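Local structure of MutT/nudix family protein (Enterococcus faecalis, 2FML) at residues A[184-187]-A[188-191]. The protein is of unknown function but belongs to the MutT/nudix family and, pairing a nudix domain with an NrtR-type winged helix, may act as a nucleotide-responsive transcriptional regulator. Numbering follows the deposited sequence.
Sequences FDHS and EIII
Asp185, at the N-cap position of helix 186-200, meets the first turn mainly through its carbonyl oxygen. Asp185 O accepts weak bonds from two successive amides, a strongly bent one from Glu188 N (122°) and a longer one from Ile189 N at 3.3 Å. Its side chain makes no cap: the carboxylate forms a salt bridge with Arg117, and a water donates to both Asp185 OD2 and Glu188 OE1. This water and the arginine probably ease the proximity of Asp185 OD2 and Glu188 OE1, 4.6 Å apart. Glu188 also brings OE2 to 3.6 Å from CB of Asp185. The imidazole of His186 runs beside the Ile189 side chain in the same direction, its CD2 3.7 Å from Ile189 CD1. With CG beside its own backbone N (chi1 -67°), the ring reaches strand 72-78 of the nudix-domain sheet, where ND1 bonds to Leu74 N; NE2 hydrogen-bonds a glycerol that probably came from the crystallisation liquor. The helix packs against that sheet, Ile189 and Ile190 touching Leu74 and Ile190 also Leu169 of strand 165-170. After the weak bonds to Asp185 O, a firmer i to i+4 bond joins His186 O to Ile190 N at 2.9 Å. Ser187 O continues the pattern with Ile191 N, 3.1 Å away and nearly straight at 169°, while a second water links Ser187 OG to Glu188 OE2.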
ATOM      1  N   PHE A 184     -17.694   3.031  -9.795  1.00 54.25           N
ATOM      2  CA  PHE A 184     -16.266   3.165 -10.020  1.00 55.26           C
ATOM      3  C   PHE A 184     -15.629   1.785 -10.188  1.00 55.76           C
ATOM      4  O   PHE A 184     -16.223   0.934 -10.873  1.00 55.46           O
ATOM      5  CB  PHE A 184     -15.586   3.988  -8.916  1.00 54.32           C
ATOM      6  CG  PHE A 184     -16.192   5.376  -8.713  1.00 54.67           C
ATOM      7  CD1 PHE A 184     -15.916   6.398  -9.599  1.00 56.57           C
ATOM      8  CD2 PHE A 184     -17.009   5.646  -7.606  1.00 53.53           C
ATOM      9  CE1 PHE A 184     -16.464   7.689  -9.402  1.00 57.50           C
ATOM     10  CE2 PHE A 184     -17.539   6.874  -7.386  1.00 56.14           C
ATOM     11  CZ  PHE A 184     -17.259   7.947  -8.305  1.00 55.45           C
ATOM     12  N   ASP A 185     -14.471   1.584  -9.542  1.00 55.15           N
ATOM     13  CA  ASP A 185     -13.746   0.321  -9.489  1.00 54.35           C
ATOM     14  C   ASP A 185     -13.848  -0.238  -8.063  1.00 53.54           C
ATOM     15  O   ASP A 185     -13.026  -1.013  -7.638  1.00 53.23           O
ATOM     16  CB  ASP A 185     -12.262   0.541  -9.874  1.00 54.64           C
ATOM     17  CG  ASP A 185     -11.540   1.535  -8.940  1.00 56.36           C
ATOM     18  OD1 ASP A 185     -12.215   2.242  -8.160  1.00 55.57           O
ATOM     19  OD2 ASP A 185     -10.287   1.617  -8.975  1.00 57.27           O
ATOM     20  N   HIS A 186     -14.916   0.107  -7.354  1.00 54.51           N
ATOM     21  CA  HIS A 186     -15.099  -0.366  -5.951  1.00 54.68           C
ATOM     22  C   HIS A 186     -15.245  -1.871  -5.775  1.00 54.61           C
ATOM     23  O   HIS A 186     -14.933  -2.398  -4.726  1.00 52.70           O
ATOM     24  CB  HIS A 186     -16.244   0.371  -5.265  1.00 52.84           C
ATOM     25  CG  HIS A 186     -15.947   1.811  -5.062  1.00 51.70           C
ATOM     26  ND1 HIS A 186     -16.754   2.640  -4.310  1.00 51.49           N
ATOM     27  CD2 HIS A 186     -14.906   2.565  -5.497  1.00 49.56           C
ATOM     28  CE1 HIS A 186     -16.222   3.848  -4.294  1.00 53.78           C
ATOM     29  NE2 HIS A 186     -15.104   3.824  -5.008  1.00 53.60           N
ATOM     30  N   SER A 187     -15.676  -2.564  -6.821  1.00 55.38           N
ATOM     31  CA  SER A 187     -15.665  -4.033  -6.766  1.00 57.16           C
ATOM     32  C   SER A 187     -14.228  -4.590  -6.625  1.00 57.36           C
ATOM     33  O   SER A 187     -13.988  -5.553  -5.838  1.00 57.28           O
ATOM     34  CB  SER A 187     -16.306  -4.580  -8.052  1.00 57.09           C
ATOM     35  OG  SER A 187     -15.249  -4.608  -8.949  1.00 62.87           O
ATOM     36  N   GLU A 188     -13.274  -3.967  -7.346  1.00 56.78           N
ATOM     37  CA  GLU A 188     -11.867  -4.320  -7.194  1.00 58.18           C
ATOM     38  C   GLU A 188     -11.305  -4.022  -5.836  1.00 56.39           C
ATOM     39  O   GLU A 188     -10.381  -4.657  -5.418  1.00 57.25           O
ATOM     40  CB  GLU A 188     -10.936  -3.598  -8.206  1.00 57.54           C
ATOM     41  CG  GLU A 188     -11.028  -4.073  -9.624  1.00 63.61           C
ATOM     42  CD  GLU A 188     -10.467  -3.027 -10.539  1.00 70.50           C
ATOM     43  OE1 GLU A 188      -9.293  -2.690 -10.295  1.00 75.19           O
ATOM     44  OE2 GLU A 188     -11.201  -2.504 -11.445  1.00 75.07           O
ATOM     45  N   ILE A 189     -11.742  -2.918  -5.268  1.00 56.24           N
ATOM     46  CA  ILE A 189     -11.331  -2.520  -3.958  1.00 53.89           C
ATOM     47  C   ILE A 189     -11.899  -3.476  -2.859  1.00 54.48           C
ATOM     48  O   ILE A 189     -11.178  -3.838  -1.931  1.00 54.73           O
ATOM     49  CB  ILE A 189     -11.722  -1.032  -3.634  1.00 53.05           C
ATOM     50  CG1 ILE A 189     -11.397  -0.014  -4.779  1.00 49.45           C
ATOM     51  CG2 ILE A 189     -11.182  -0.674  -2.261  1.00 48.23           C
ATOM     52  CD1 ILE A 189     -11.590   1.491  -4.334  1.00 51.17           C
ATOM     53  N   ILE A 190     -13.157  -3.877  -2.956  1.00 53.94           N
ATOM     54  CA  ILE A 190     -13.709  -4.818  -1.973  1.00 54.95           C
ATOM     55  C   ILE A 190     -13.047  -6.208  -2.015  1.00 55.77           C
ATOM     56  O   ILE A 190     -12.688  -6.808  -0.972  1.00 56.42           O
ATOM     57  CB  ILE A 190     -15.243  -4.893  -2.077  1.00 55.01           C
ATOM     58  CG1 ILE A 190     -15.766  -3.575  -1.541  1.00 56.58           C
ATOM     59  CG2 ILE A 190     -15.840  -6.113  -1.192  1.00 54.71           C
ATOM     60  CD1 ILE A 190     -17.169  -3.254  -1.801  1.00 60.37           C
ATOM     61  N   ILE A 191     -12.855  -6.708  -3.226  1.00 56.91           N
ATOM     62  CA  ILE A 191     -12.102  -7.941  -3.461  1.00 57.47           C
ATOM     63  C   ILE A 191     -10.670  -7.818  -2.911  1.00 56.84           C
ATOM     64  O   ILE A 191     -10.175  -8.729  -2.240  1.00 57.44           O
ATOM     65  CB  ILE A 191     -12.124  -8.269  -4.985  1.00 57.84           C
ATOM     66  CG1 ILE A 191     -13.553  -8.603  -5.420  1.00 59.74           C
ATOM     67  CG2 ILE A 191     -11.116  -9.323  -5.408  1.00 57.67           C
ATOM     68  CD1 ILE A 191     -14.088  -9.813  -4.880  1.00 64.65           C
TER
HETATM   69  O   HOH W   1      -8.835   0.186 -10.830  1.00 42.60           O
HETATM   70  O   HOH W   2     -14.247  -2.665 -11.115  1.00 44.69           O